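Local coordinates for LPS-assembly lipoprotein (Caulobacter crescentus, PDB 4KWY) that probably takes part, as an LptE-family lipoprotein, in the assembly of lipopolysaccharide at the outer membrane, at residues Glu14-Glu19 against Lys45-Val50. Sequence-based numbering, arbitrary orientation.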
loop_
_atom_site.group_PDB
_atom_site.type_symbol
_atom_site.label_atom_id
_atom_site.label_comp_id
_atom_site.label_asym_id
_atom_site.label_seq_id
_atom_site.Cartn_x
_atom_site.Cartn_y
_atom_site.Cartn_z
ATOM N N GLU A 14 -12.006 -4.122 3.523
ATOM C CA GLU A 14 -11.084 -4.743 4.458
ATOM C C GLU A 14 -9.858 -5.213 3.702
ATOM O O GLU A 14 -9.957 -6.032 2.784
ATOM C CB GLU A 14 -11.759 -5.898 5.168
ATOM C CG GLU A 14 -11.024 -6.371 6.398
ATOM C CD GLU A 14 -11.798 -7.474 7.079
ATOM O OE1 GLU A 14 -12.773 -7.166 7.805
ATOM O OE2 GLU A 14 -11.470 -8.655 6.823
ATOM N N THR A 15 -8.708 -4.688 4.089
ATOM C CA THR A 15 -7.424 -4.947 3.444
ATOM C C THR A 15 -6.782 -6.170 4.072
ATOM O O THR A 15 -6.699 -6.285 5.295
ATOM C CB THR A 15 -6.567 -3.687 3.486
ATOM O OG1 THR A 15 -7.404 -2.604 3.090
ATOM C CG2 THR A 15 -5.372 -3.748 2.540
ATOM N N VAL A 16 -6.420 -7.117 3.206
ATOM C CA VAL A 16 -5.817 -8.423 3.506
ATOM C C VAL A 16 -4.410 -8.465 2.882
ATOM O O VAL A 16 -4.222 -8.190 1.692
ATOM C CB VAL A 16 -6.682 -9.635 3.004
ATOM C CG1 VAL A 16 -6.180 -10.956 3.570
ATOM C CG2 VAL A 16 -8.161 -9.459 3.321
ATOM N N ALA A 17 -3.445 -8.845 3.684
ATOM C CA ALA A 17 -2.086 -9.009 3.221
ATOM C C ALA A 17 -1.473 -10.242 3.855
ATOM O O ALA A 17 -1.759 -10.577 5.019
ATOM C CB ALA A 17 -1.258 -7.771 3.544
ATOM N N ALA A 18 -0.636 -10.922 3.080
ATOM C CA ALA A 18 0.113 -12.055 3.572
ATOM C C ALA A 18 1.314 -11.541 4.387
ATOM O O ALA A 18 1.675 -10.361 4.275
ATOM C CB ALA A 18 0.576 -12.914 2.405
ATOM N N GLU A 19 1.910 -12.419 5.217
ATOM C CA GLU A 19 3.090 -12.133 6.033
ATOM C C GLU A 19 4.174 -11.389 5.233
ATOM O O GLU A 19 4.587 -11.861 4.165
ATOM C CB GLU A 19 3.674 -13.447 6.570
ATOM C CG GLU A 19 3.002 -13.970 7.828
ATOM C CD GLU A 19 3.834 -14.974 8.612
ATOM O OE1 GLU A 19 5.043 -14.718 8.828
ATOM O OE2 GLU A 19 3.265 -16.007 9.034
ATOM N N LYS A 45 -13.095 -7.321 0.076
ATOM C CA LYS A 45 -11.815 -7.818 0.575
ATOM C C LYS A 45 -10.748 -7.379 -0.400
ATOM O O LYS A 45 -10.819 -7.705 -1.582
ATOM C CB LYS A 45 -11.813 -9.335 0.791
ATOM C CG LYS A 45 -12.749 -9.801 1.905
ATOM C CD LYS A 45 -12.103 -9.741 3.289
ATOM C CE LYS A 45 -13.049 -10.224 4.363
ATOM N NZ LYS A 45 -12.375 -11.122 5.339
ATOM N N LEU A 46 -9.820 -6.548 0.059
ATOM C CA LEU A 46 -8.739 -6.097 -0.795
ATOM C C LEU A 46 -7.498 -6.921 -0.480
ATOM O O LEU A 46 -6.923 -6.773 0.599
ATOM C CB LEU A 46 -8.477 -4.575 -0.650
ATOM C CG LEU A 46 -7.296 -4.017 -1.453
ATOM C CD1 LEU A 46 -7.512 -4.176 -2.933
ATOM C CD2 LEU A 46 -7.044 -2.566 -1.111
ATOM N N TYR A 47 -7.075 -7.763 -1.443
ATOM C CA TYR A 47 -5.894 -8.628 -1.323
ATOM C C TYR A 47 -4.676 -7.978 -1.900
ATOM O O TYR A 47 -4.660 -7.678 -3.092
ATOM C CB TYR A 47 -6.132 -9.952 -2.029
ATOM C CG TYR A 47 -6.814 -10.930 -1.138
ATOM C CD1 TYR A 47 -8.201 -11.006 -1.092
ATOM C CD2 TYR A 47 -6.080 -11.827 -0.366
ATOM C CE1 TYR A 47 -8.842 -11.978 -0.329
ATOM C CE2 TYR A 47 -6.709 -12.775 0.429
ATOM C CZ TYR A 47 -8.092 -12.842 0.451
ATOM O OH TYR A 47 -8.699 -13.768 1.265
ATOM N N LEU A 48 -3.640 -7.808 -1.078
ATOM C CA LEU A 48 -2.412 -7.175 -1.523
ATOM C C LEU A 48 -1.320 -8.192 -1.755
ATOM O O LEU A 48 -1.090 -9.018 -0.882
ATOM C CB LEU A 48 -1.933 -6.164 -0.479
ATOM C CG LEU A 48 -2.881 -5.085 -0.030
ATOM C CD1 LEU A 48 -2.246 -4.328 1.101
ATOM C CD2 LEU A 48 -3.210 -4.130 -1.170
ATOM N N SER A 49 -0.641 -8.130 -2.921
ATOM C CA SER A 49 0.506 -9.007 -3.213
ATOM C C SER A 49 1.728 -8.143 -3.446
ATOM O O SER A 49 1.982 -7.663 -4.556
ATOM C CB SER A 49 0.244 -9.933 -4.393
ATOM O OG SER A 49 -0.866 -10.744 -4.080
ATOM N N VAL A 50 2.443 -7.885 -2.363
ATOM C CA VAL A 50 3.659 -7.093 -2.409
ATOM C C VAL A 50 4.814 -8.025 -2.748
ATOM O O VAL A 50 4.902 -9.128 -2.206
ATOM C CB VAL A 50 3.932 -6.298 -1.090
ATOM C CG1 VAL A 50 5.203 -5.440 -1.218
ATOM C CG2 VAL A 50 2.740 -5.411 -0.728
#
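Glu14-Val16 and Lys45-Tyr47 pair as parallel strands, the two strands of a beta-alpha-beta crossover whose helix is 21-34. Three backbone bonds join the two chains. Leu46 N gives to Glu14 O at 2.8 Å, Val16 N to Leu46 O at 2.7 Å, and Leu48 N to Val16 O at 2.9 Å. Leu46 thus bonds through its N to Glu14 and through its O to Val16, two residues on, and straddles Thr15, the parallel pattern. After these bonds the two chains draw apart.

Glu14, Val16, Lys45 and Tyr47 share one face of the sheet. Glu14 and Lys45 run side by side and end in a salt bridge, OE2 of Glu14 to NZ of Lys45 at 3.0 Å. The ammonium meets the syn side of OE2 but sits 35° out of the carboxylate plane. Lys45 bends at chi2 (-85°), and its CD passes 4.0 Å from Val16 CG2. With an alanine here, the Glu14 carboxylate would probably lose its positive mate and Val16 CG2 the cover of the lysine chain. Val16 CG1, anti to the backbone N (chi1 -169°), rests 3.7 Å from Tyr47 CE2. Val16 CB lies over the Tyr47 ring face, toward its rim, as a CH-pi contact.

Thr15, Leu46 and Leu48 are buried on the opposite face. Thr15 CG2 meets Leu48 CD1 at 3.5 Å, while Thr15 OG1 is buried without a polar partner.

On this face, Thr15 packs on Leu30 and Leu34 of helix 21-34, and Leu46 on Ile126 and Leu130 of helix 104-135. Strand 67-80 continues the sheet antiparallel beyond 44-50, bonding the backbones of Lys45 and Tyr47 through Leu79 and Arg77.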